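Local coordinates for protein deacetylase EF_0837 (Enterococcus faecalis, PDB 2ICS) that hydrolyses acetyl esters, deacetylating acetyl-(R)-mandelate with very low efficiency in vitro, at a site with two zinc ions per subunit, at residues Val241-His246 against Ser268-Ile273; Thr210-Gly215 against Met264-Ile269; Pro48-Ser53 against Leu331-Ile336; Gln13-Met18 against Asp299-Ile304. All blocks are in the same frame, centred on the assembly; numbering follows the deposited sequence.

Sheet and barrel elements distant in sequence are tied together by four contacts. From the N terminus, the turn 13-18 follows strand 5-13 and meets helix 300-305 in contact 4; segment 48-53 then opens strand 51-61, which pairs with strand 331-344 in contact 3. These two long closures cross, since their segments alternate along the chain, and V52 N bonds to Q13 O between them. Within both loops lie contacts 1 and 2, which run from strands 241-243 and 208-210 to one shared piece, S268 and I269, and which border the two zinc ions. A salt bridge from K265 to E302 ties contact 2 to contact 4.

Contact 1 (Val241-His246 against Ser268-Ile273); sequences VFDIGH and SISTDI. With ZN (zinc ion), chain B.
D243 reaches across to two serines, S268 and S270, in the barrel core of a metal-dependent amidohydrolase, where strand 241-243 runs beside the segment that carries the metal ligand D272. The tight part of the contact is polar and buried. With its CG anti to the backbone N (chi1 -178°), the carboxylate of D243 lies alongside the other segment and receives one serine hydroxyl on each oxygen. OD1 takes S268 OG at 2.7 Å through its anti lone pair, whereas S270 OG, 2.6 Å from D243 OD2, comes from above the carboxylate plane. T210 OG1 also bonds to OD2, so three hydroxyls hold this carboxylate and would be expected to stabilise its negative charge. S270 OG is shared in turn: G245 N donates to it at 2.7 Å, linking the turn after the strand to the same network.

Backbone bonds flank these groups, from S268 N to F242 O, from I244 N to S268 O and from H246 N to S270 O. The contact is looser at V241, which is partly exposed and comes no nearer than 4.4 Å, from its CG1 to S268 OG. I244, by contrast, is buried and packs its CG1 against I269 CA and CG1. At the far end the chain turns through T271, whose OG1 is held by D58, and positive backbone angles at D272 turn its side chain back toward G245. There D272 CB packs 3.5 Å from G245 O, and H60 and H62 share the zinc ion that D272 OD1 binds at 2.2 Å.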
# COMPACT_ATOMS: atom_id res chain seq x y z
N VAL A 241 -1.22 12.11 -4.45
CA VAL A 241 -0.55 11.23 -3.50
C VAL A 241 0.46 10.27 -4.14
O VAL A 241 0.09 9.38 -4.91
CB VAL A 241 -1.59 10.42 -2.70
CG1 VAL A 241 -0.90 9.59 -1.62
CG2 VAL A 241 -2.61 11.36 -2.08
N PHE A 242 1.74 10.45 -3.82
CA PHE A 242 2.80 9.61 -4.35
C PHE A 242 2.92 8.31 -3.55
O PHE A 242 3.25 8.32 -2.36
CB PHE A 242 4.13 10.36 -4.32
CG PHE A 242 4.29 11.37 -5.44
CD1 PHE A 242 3.22 12.12 -5.89
CD2 PHE A 242 5.54 11.58 -6.03
CE1 PHE A 242 3.38 13.07 -6.91
CE2 PHE A 242 5.71 12.52 -7.04
CZ PHE A 242 4.63 13.27 -7.48
N ASP A 243 2.64 7.19 -4.22
CA ASP A 243 2.69 5.87 -3.59
C ASP A 243 3.85 5.09 -4.22
O ASP A 243 4.00 5.09 -5.44
CB ASP A 243 1.36 5.16 -3.84
CG ASP A 243 1.28 3.79 -3.20
OD1 ASP A 243 1.17 3.69 -1.95
OD2 ASP A 243 1.32 2.80 -3.95
N ILE A 244 4.65 4.44 -3.39
CA ILE A 244 5.81 3.67 -3.87
C ILE A 244 5.50 2.52 -4.84
O ILE A 244 6.02 2.51 -5.95
CB ILE A 244 6.62 3.08 -2.68
CG1 ILE A 244 7.23 4.21 -1.84
CG2 ILE A 244 7.75 2.18 -3.21
CD1 ILE A 244 8.26 5.05 -2.58
N GLY A 245 4.67 1.56 -4.43
CA GLY A 245 4.35 0.43 -5.29
C GLY A 245 5.61 -0.16 -5.90
O GLY A 245 5.70 -0.34 -7.11
N HIS A 246 6.59 -0.49 -5.05
CA HIS A 246 7.89 -1.02 -5.48
C HIS A 246 7.86 -1.90 -6.71
O HIS A 246 8.40 -1.54 -7.76
CB HIS A 246 8.57 -1.77 -4.34
CG HIS A 246 10.02 -2.07 -4.59
ND1 HIS A 246 10.44 -2.82 -5.67
CD2 HIS A 246 11.14 -1.70 -3.92
CE1 HIS A 246 11.76 -2.90 -5.65
NE2 HIS A 246 12.21 -2.23 -4.61
N SER A 268 3.01 7.46 0.79
CA SER A 268 2.78 6.11 1.30
C SER A 268 3.74 5.11 0.67
O SER A 268 4.15 5.25 -0.49
CB SER A 268 1.32 5.68 1.03
OG SER A 268 0.96 5.85 -0.33
N ILE A 269 4.08 4.10 1.46
CA ILE A 269 4.99 3.06 1.04
C ILE A 269 4.22 1.76 0.82
O ILE A 269 3.49 1.30 1.70
CB ILE A 269 6.08 2.85 2.12
CG1 ILE A 269 6.94 4.12 2.22
CG2 ILE A 269 6.96 1.64 1.79
CD1 ILE A 269 7.91 4.09 3.38
N SER A 270 4.37 1.19 -0.37
CA SER A 270 3.69 -0.05 -0.74
C SER A 270 4.65 -0.93 -1.54
O SER A 270 5.67 -0.46 -2.04
CB SER A 270 2.42 0.23 -1.54
OG SER A 270 2.72 0.98 -2.71
N THR A 271 4.28 -2.20 -1.69
CA THR A 271 5.14 -3.18 -2.35
C THR A 271 4.87 -3.59 -3.79
O THR A 271 5.82 -3.96 -4.50
CB THR A 271 5.13 -4.48 -1.56
OG1 THR A 271 3.79 -4.99 -1.54
CG2 THR A 271 5.61 -4.25 -0.13
N ASP A 272 3.62 -3.54 -4.22
CA ASP A 272 3.23 -4.03 -5.55
C ASP A 272 3.78 -5.45 -5.61
O ASP A 272 4.37 -5.88 -6.60
CB ASP A 272 3.80 -3.21 -6.69
CG ASP A 272 3.42 -3.78 -8.05
OD1 ASP A 272 2.35 -4.42 -8.14
OD2 ASP A 272 4.17 -3.60 -9.03
N ILE A 273 3.57 -6.17 -4.52
CA ILE A 273 4.05 -7.53 -4.36
C ILE A 273 3.11 -8.59 -4.93
O ILE A 273 1.89 -8.41 -4.97
CB ILE A 273 4.25 -7.82 -2.85
CG1 ILE A 273 4.99 -9.13 -2.64
CG2 ILE A 273 2.89 -7.88 -2.15
CD1 ILE A 273 5.35 -9.37 -1.18
ZN ZN B . 0.53 -3.78 -9.25
O HOH W 1 2.06 -2.90 -10.20

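Contact 2 (Thr210-Gly215 against Met264-Ile269); sequences THCFNG and MKAASI. With ZN (zinc ion), chain C.
F213 and C212 meet A266 in a small, mostly apolar contact with no hydrogen bond across it, the methyl of A266 shared between them. CE2 of the F213 ring lies 3.9 Å from A266 CB, and C212 SG comes within 4.1 Å of the same carbon. At the ring's edge, near its plane, sits the selenium of M264, 4.4 Å from F213 CE1. One face is taken instead by C212 SG, 3.8 Å above the centre of the ring. The first torsion of C212 (chi1 67°) places the sulfur between backbone N and carbonyl carbon, where it can both cover the phenyl and touch the alanine.

A type I turn from H211 to N214, closed by the bond from N214 N to H211 O, presents C212 and F213. Around them, V255, A256 and A259 of helix 253-261 pack on F213, while Y298 OH bonds to A266 N. At the start of this turn H211 ND1 is hydrogen-bonded to G245 O, and H211 NE2 binds zinc at 2.2 Å alongside H188. The arrangement is that of an amidohydrolase TIM barrel, with a metal-binding histidine at the end of a barrel strand, here 208-210, beside the binuclear zinc site.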
# COMPACT_ATOMS: atom_id res chain seq x y z
N THR A 210 0.83 5.63 -8.10
CA THR A 210 1.69 4.55 -7.62
C THR A 210 2.90 4.38 -8.55
O THR A 210 2.89 4.87 -9.68
CB THR A 210 0.87 3.23 -7.43
OG1 THR A 210 1.61 2.32 -6.61
CG2 THR A 210 0.55 2.60 -8.77
N HIS A 211 3.95 3.72 -8.06
CA HIS A 211 5.20 3.54 -8.81
C HIS A 211 5.87 4.91 -8.96
O HIS A 211 6.63 5.15 -9.89
CB HIS A 211 4.94 2.99 -10.22
CG HIS A 211 4.19 1.69 -10.24
ND1 HIS A 211 4.35 0.69 -9.32
CD2 HIS A 211 3.29 1.22 -11.15
CE1 HIS A 211 3.58 -0.34 -9.68
NE2 HIS A 211 2.92 -0.06 -10.79
N CYS A 212 5.58 5.80 -8.01
CA CYS A 212 6.10 7.16 -8.06
C CYS A 212 7.61 7.34 -8.27
O CYS A 212 8.02 8.29 -8.92
CB CYS A 212 5.66 7.93 -6.80
SG CYS A 212 6.37 7.36 -5.23
N PHE A 213 8.43 6.44 -7.72
CA PHE A 213 9.87 6.56 -7.90
C PHE A 213 10.45 5.54 -8.87
O PHE A 213 11.55 5.03 -8.64
CB PHE A 213 10.60 6.48 -6.56
CG PHE A 213 10.26 7.59 -5.60
CD1 PHE A 213 9.87 8.85 -6.06
CD2 PHE A 213 10.36 7.39 -4.22
CE1 PHE A 213 9.56 9.88 -5.17
CE2 PHE A 213 10.06 8.41 -3.32
CZ PHE A 213 9.66 9.66 -3.79
N ASN A 214 9.73 5.22 -9.94
CA ASN A 214 10.26 4.26 -10.91
C ASN A 214 11.38 4.96 -11.69
O ASN A 214 11.37 6.18 -11.83
CB ASN A 214 9.16 3.76 -11.85
CG ASN A 214 8.69 4.81 -12.83
OD1 ASN A 214 7.53 5.26 -12.77
ND2 ASN A 214 9.56 5.21 -13.75
N GLY A 215 12.33 4.18 -12.18
CA GLY A 215 13.45 4.76 -12.90
C GLY A 215 13.35 4.83 -14.41
O GLY A 215 14.35 5.07 -15.08
N MSE A 264 11.48 16.03 -1.55
CA MSE A 264 10.28 15.28 -1.92
C MSE A 264 10.28 13.88 -1.31
O MSE A 264 11.26 13.15 -1.43
CB MSE A 264 10.18 15.19 -3.44
CG MSE A 264 8.98 14.41 -3.96
SE MSE A 264 9.07 14.15 -5.88
CE MSE A 264 8.18 15.79 -6.46
N LYS A 265 9.17 13.51 -0.67
CA LYS A 265 9.03 12.19 -0.04
C LYS A 265 7.71 11.55 -0.47
O LYS A 265 6.73 12.24 -0.74
CB LYS A 265 9.03 12.31 1.49
CG LYS A 265 10.30 12.88 2.08
CD LYS A 265 10.22 12.98 3.61
CE LYS A 265 11.51 13.56 4.18
NZ LYS A 265 11.50 13.68 5.66
N ALA A 266 7.69 10.22 -0.54
CA ALA A 266 6.48 9.52 -0.91
C ALA A 266 5.48 9.65 0.25
O ALA A 266 5.88 9.67 1.42
CB ALA A 266 6.77 8.05 -1.19
N ALA A 267 4.20 9.74 -0.08
CA ALA A 267 3.17 9.87 0.93
C ALA A 267 2.90 8.52 1.59
O ALA A 267 2.59 8.44 2.78
CB ALA A 267 1.88 10.40 0.30
N SER A 268 3.01 7.46 0.79
CA SER A 268 2.78 6.11 1.30
C SER A 268 3.74 5.11 0.67
O SER A 268 4.15 5.25 -0.49
CB SER A 268 1.32 5.68 1.03
OG SER A 268 0.96 5.85 -0.33
N ILE A 269 4.08 4.10 1.46
CA ILE A 269 4.99 3.06 1.04
C ILE A 269 4.22 1.76 0.82
O ILE A 269 3.49 1.30 1.70
CB ILE A 269 6.08 2.85 2.12
CG1 ILE A 269 6.94 4.12 2.22
CG2 ILE A 269 6.96 1.64 1.79
CD1 ILE A 269 7.91 4.09 3.38
ZN ZN C . 1.48 -1.40 -11.76
O HOH W 1 2.06 -2.90 -10.20

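Contact 3 (Pro48-Ser53 against Leu331-Ile336); sequences PGTYVS and LTIFTI
Antiparallel strand pairing joins Y51, V52 and S53 to F334, I333 and T332, where the start of strand 51-61 lies against strand 331-344 in a mixed sheet well away from the zinc ions. The axes of strand pieces 51-53 and 331-336 approach to 4.8 Å. Y51 with F334 and S53 with T332 are hydrogen-bonded pairs, and V52 with I333 between them is a non-hydrogen-bonded pair.

On the face bearing Y51, S53 and F334, the phenyl ring turns back beneath its neighbour. Its chi1 of 57° sets CG between backbone N and carbonyl carbon, which carries the ring under Y51 CB, in a CH-pi contact 3.6 Å from the ring centroid. The two aromatic planes are near parallel, 21° apart, but slid so far that the rings barely overlap. Y51 CE2 reaches on to I336 CB at 3.8 Å, and S53 OG sits at the edge of the phenyl. On the other face, which bears V52 and I333, V52 CG1 packs on L331 CD2. Beyond the paired residues, water 2 links G49 O to I336 N. The pairing is consistent with the small beta domain, built from both chain ends, that amidohydrolases carry beside the TIM barrel.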
# COMPACT_ATOMS: atom_id res chain seq x y z
N PRO A 48 11.09 -5.49 26.96
CA PRO A 48 11.52 -4.09 26.91
C PRO A 48 12.22 -3.79 25.59
O PRO A 48 13.05 -4.58 25.13
CB PRO A 48 12.46 -3.98 28.11
CG PRO A 48 11.86 -4.95 29.08
CD PRO A 48 11.56 -6.14 28.19
N GLY A 49 11.88 -2.66 24.97
CA GLY A 49 12.50 -2.30 23.71
C GLY A 49 11.68 -2.72 22.50
O GLY A 49 12.11 -2.53 21.36
N THR A 50 10.52 -3.31 22.74
CA THR A 50 9.65 -3.73 21.65
C THR A 50 8.76 -2.57 21.21
O THR A 50 8.21 -1.84 22.05
CB THR A 50 8.75 -4.92 22.08
OG1 THR A 50 9.56 -6.02 22.50
CG2 THR A 50 7.88 -5.37 20.92
N TYR A 51 8.63 -2.39 19.91
CA TYR A 51 7.81 -1.32 19.37
C TYR A 51 6.41 -1.81 19.02
O TYR A 51 6.20 -3.00 18.78
CB TYR A 51 8.46 -0.72 18.12
CG TYR A 51 9.81 -0.08 18.37
CD1 TYR A 51 9.90 1.17 18.97
CD2 TYR A 51 10.99 -0.73 18.00
CE1 TYR A 51 11.14 1.77 19.20
CE2 TYR A 51 12.24 -0.14 18.23
CZ TYR A 51 12.30 1.11 18.83
OH TYR A 51 13.53 1.69 19.07
N VAL A 52 5.47 -0.87 18.98
CA VAL A 52 4.08 -1.15 18.65
C VAL A 52 3.54 0.01 17.82
O VAL A 52 3.85 1.17 18.09
CB VAL A 52 3.19 -1.27 19.91
CG1 VAL A 52 1.82 -1.80 19.52
CG2 VAL A 52 3.85 -2.17 20.94
N SER A 53 2.75 -0.31 16.81
CA SER A 53 2.15 0.72 15.97
C SER A 53 0.80 0.23 15.51
O SER A 53 0.38 -0.87 15.86
CB SER A 53 3.03 1.01 14.75
OG SER A 53 2.94 -0.05 13.81
N LEU A 331 -2.95 -4.24 15.12
CA LEU A 331 -1.66 -3.73 15.57
C LEU A 331 -0.51 -4.58 15.06
O LEU A 331 -0.67 -5.76 14.80
CB LEU A 331 -1.58 -3.70 17.10
CG LEU A 331 -2.55 -2.85 17.92
CD1 LEU A 331 -3.93 -3.49 17.94
CD2 LEU A 331 -2.01 -2.74 19.33
N THR A 332 0.65 -3.95 14.94
CA THR A 332 1.84 -4.65 14.52
C THR A 332 2.85 -4.40 15.62
O THR A 332 3.05 -3.26 16.04
CB THR A 332 2.36 -4.13 13.17
OG1 THR A 332 1.35 -4.29 12.17
CG2 THR A 332 3.61 -4.90 12.75
N ILE A 333 3.44 -5.48 16.11
CA ILE A 333 4.42 -5.42 17.18
C ILE A 333 5.73 -5.87 16.54
O ILE A 333 5.80 -6.94 15.93
CB ILE A 333 3.99 -6.35 18.33
CG1 ILE A 333 2.58 -5.94 18.79
CG2 ILE A 333 4.96 -6.25 19.49
CD1 ILE A 333 2.02 -6.76 19.93
N PHE A 334 6.77 -5.06 16.69
CA PHE A 334 8.03 -5.34 16.04
C PHE A 334 9.27 -4.83 16.76
O PHE A 334 9.18 -4.17 17.80
CB PHE A 334 7.99 -4.70 14.66
CG PHE A 334 7.72 -3.22 14.70
CD1 PHE A 334 8.77 -2.30 14.76
CD2 PHE A 334 6.41 -2.74 14.74
CE1 PHE A 334 8.52 -0.93 14.87
CE2 PHE A 334 6.15 -1.37 14.85
CZ PHE A 334 7.20 -0.47 14.92
N THR A 335 10.42 -5.14 16.17
CA THR A 335 11.71 -4.71 16.69
C THR A 335 12.46 -4.05 15.55
O THR A 335 12.17 -4.29 14.38
CB THR A 335 12.58 -5.90 17.17
OG1 THR A 335 12.84 -6.78 16.07
CG2 THR A 335 11.89 -6.67 18.30
N ILE A 336 13.43 -3.21 15.91
CA ILE A 336 14.27 -2.52 14.95
C ILE A 336 15.68 -2.77 15.45
O ILE A 336 16.01 -2.44 16.59
CB ILE A 336 13.98 -1.00 14.92
CG1 ILE A 336 12.55 -0.76 14.42
CG2 ILE A 336 14.98 -0.30 14.01
CD1 ILE A 336 12.16 0.70 14.39
O HOH W 2 13.65 -3.04 18.84

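Contact 4 (Gln13-Met18 against Asp299-Ile304); sequences QTVNGM and DWPEII
V15, at the corner of a tight turn, supplies most of its segment's grip on the helix, and no hydrogen bond crosses to support it. Its two methyls straddle P301. CG2 lies 3.5 Å from W300 CB, the two side chains crossing at about a right angle, and rests against P301 N. CG1 lies 3.7 Å from P301 CA and reaches on to I304 CG1, 4.0 Å away, as the valine and isoleucine slide past each other in opposite directions. A chi1 of 63°, placing CG1 between backbone N and carbonyl carbon and CG2 anti to the N, spreads the methyls to the two sides of the proline's backbone. N16 adds a flank to the valine: its ND2 comes 3.4 Å from P301 CB, crossing the proline ring obliquely.

Each side of the contact is a compact local motif. The turn is a type I beta turn from T14 to G17, and it is also an ST turn, in which T14 OG1 accepts from N16 N at 3.3 Å. It connects strand 5-13 to strand 19-25, with T14 N bonded to M18 O, so that a beta hairpin of the N-terminal sheet packs on a helix late in the chain. Across the contact, helix 300-305 begins with a capping box. D299 OD1 accepts from E302 N at 2.9 Å, met nearly in line with its C-O bond, and E302 OE2 accepts in return from D299 N through its anti lone pair. In the first turn, the indole of W300 turns away from the hairpin, and its NE1 bonds to E355.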
# COMPACT_ATOMS: atom_id res chain seq x y z
N GLN A 13 6.14 0.34 23.21
CA GLN A 13 6.73 1.64 22.96
C GLN A 13 6.50 1.99 21.50
O GLN A 13 6.60 1.12 20.64
CB GLN A 13 8.23 1.58 23.23
CG GLN A 13 8.96 2.87 22.99
CD GLN A 13 10.46 2.68 22.95
OE1 GLN A 13 11.22 3.65 22.88
NE2 GLN A 13 10.90 1.43 22.97
N THR A 14 6.17 3.24 21.21
CA THR A 14 5.95 3.64 19.83
C THR A 14 7.31 3.96 19.22
O THR A 14 8.31 4.04 19.93
CB THR A 14 5.04 4.88 19.71
OG1 THR A 14 5.73 6.04 20.19
CG2 THR A 14 3.76 4.67 20.50
N VAL A 15 7.33 4.12 17.90
CA VAL A 15 8.54 4.43 17.17
C VAL A 15 9.10 5.81 17.58
O VAL A 15 10.26 6.12 17.31
CB VAL A 15 8.26 4.39 15.64
CG1 VAL A 15 7.25 5.44 15.27
CG2 VAL A 15 9.54 4.56 14.85
N ASN A 16 8.28 6.62 18.24
CA ASN A 16 8.71 7.94 18.69
C ASN A 16 9.34 7.88 20.09
O ASN A 16 9.81 8.89 20.60
CB ASN A 16 7.52 8.91 18.71
CG ASN A 16 7.04 9.28 17.32
OD1 ASN A 16 5.87 9.14 17.00
ND2 ASN A 16 7.95 9.77 16.50
N GLY A 17 9.36 6.69 20.68
CA GLY A 17 9.93 6.50 22.01
C GLY A 17 8.94 6.71 23.14
O GLY A 17 9.32 6.94 24.29
N MSE A 18 7.66 6.62 22.81
CA MSE A 18 6.60 6.82 23.79
C MSE A 18 6.09 5.51 24.39
O MSE A 18 5.77 4.57 23.66
CB MSE A 18 5.45 7.58 23.13
CG MSE A 18 4.32 7.95 24.05
SE MSE A 18 2.93 8.88 23.07
CE MSE A 18 1.55 8.87 24.43
N ASP A 299 13.19 8.72 8.16
CA ASP A 299 13.40 8.24 9.53
C ASP A 299 12.26 7.27 9.87
O ASP A 299 11.19 7.34 9.27
CB ASP A 299 13.45 9.39 10.55
CG ASP A 299 12.15 10.20 10.61
OD1 ASP A 299 11.05 9.61 10.65
OD2 ASP A 299 12.24 11.44 10.66
N TRP A 300 12.49 6.37 10.82
CA TRP A 300 11.48 5.38 11.17
C TRP A 300 10.09 5.91 11.51
O TRP A 300 9.08 5.33 11.08
CB TRP A 300 11.99 4.49 12.31
CG TRP A 300 13.06 3.53 11.83
CD1 TRP A 300 14.37 3.51 12.21
CD2 TRP A 300 12.91 2.50 10.84
NE1 TRP A 300 15.05 2.52 11.51
CE2 TRP A 300 14.17 1.90 10.67
CE3 TRP A 300 11.82 2.04 10.08
CZ2 TRP A 300 14.39 0.85 9.76
CZ3 TRP A 300 12.04 0.99 9.18
CH2 TRP A 300 13.31 0.41 9.03
N PRO A 301 9.99 7.02 12.27
CA PRO A 301 8.66 7.54 12.59
C PRO A 301 7.82 7.86 11.36
O PRO A 301 6.64 7.50 11.29
CB PRO A 301 8.98 8.79 13.42
CG PRO A 301 10.26 8.40 14.13
CD PRO A 301 11.05 7.72 13.02
N GLU A 302 8.39 8.55 10.37
CA GLU A 302 7.61 8.87 9.18
C GLU A 302 7.37 7.60 8.36
O GLU A 302 6.32 7.46 7.74
CB GLU A 302 8.30 9.97 8.36
CG GLU A 302 9.65 9.62 7.77
CD GLU A 302 10.41 10.85 7.29
OE1 GLU A 302 9.75 11.83 6.88
OE2 GLU A 302 11.65 10.84 7.29
N ILE A 303 8.33 6.68 8.38
CA ILE A 303 8.18 5.43 7.65
C ILE A 303 6.94 4.70 8.18
O ILE A 303 6.09 4.28 7.40
CB ILE A 303 9.43 4.55 7.83
CG1 ILE A 303 10.60 5.17 7.08
CG2 ILE A 303 9.16 3.13 7.31
CD1 ILE A 303 11.93 4.44 7.27
N ILE A 304 6.83 4.58 9.50
CA ILE A 304 5.68 3.92 10.13
C ILE A 304 4.37 4.60 9.73
O ILE A 304 3.37 3.94 9.42
CB ILE A 304 5.79 3.94 11.68
CG1 ILE A 304 6.85 2.94 12.14
CG2 ILE A 304 4.45 3.60 12.31
CD1 ILE A 304 6.58 1.50 11.73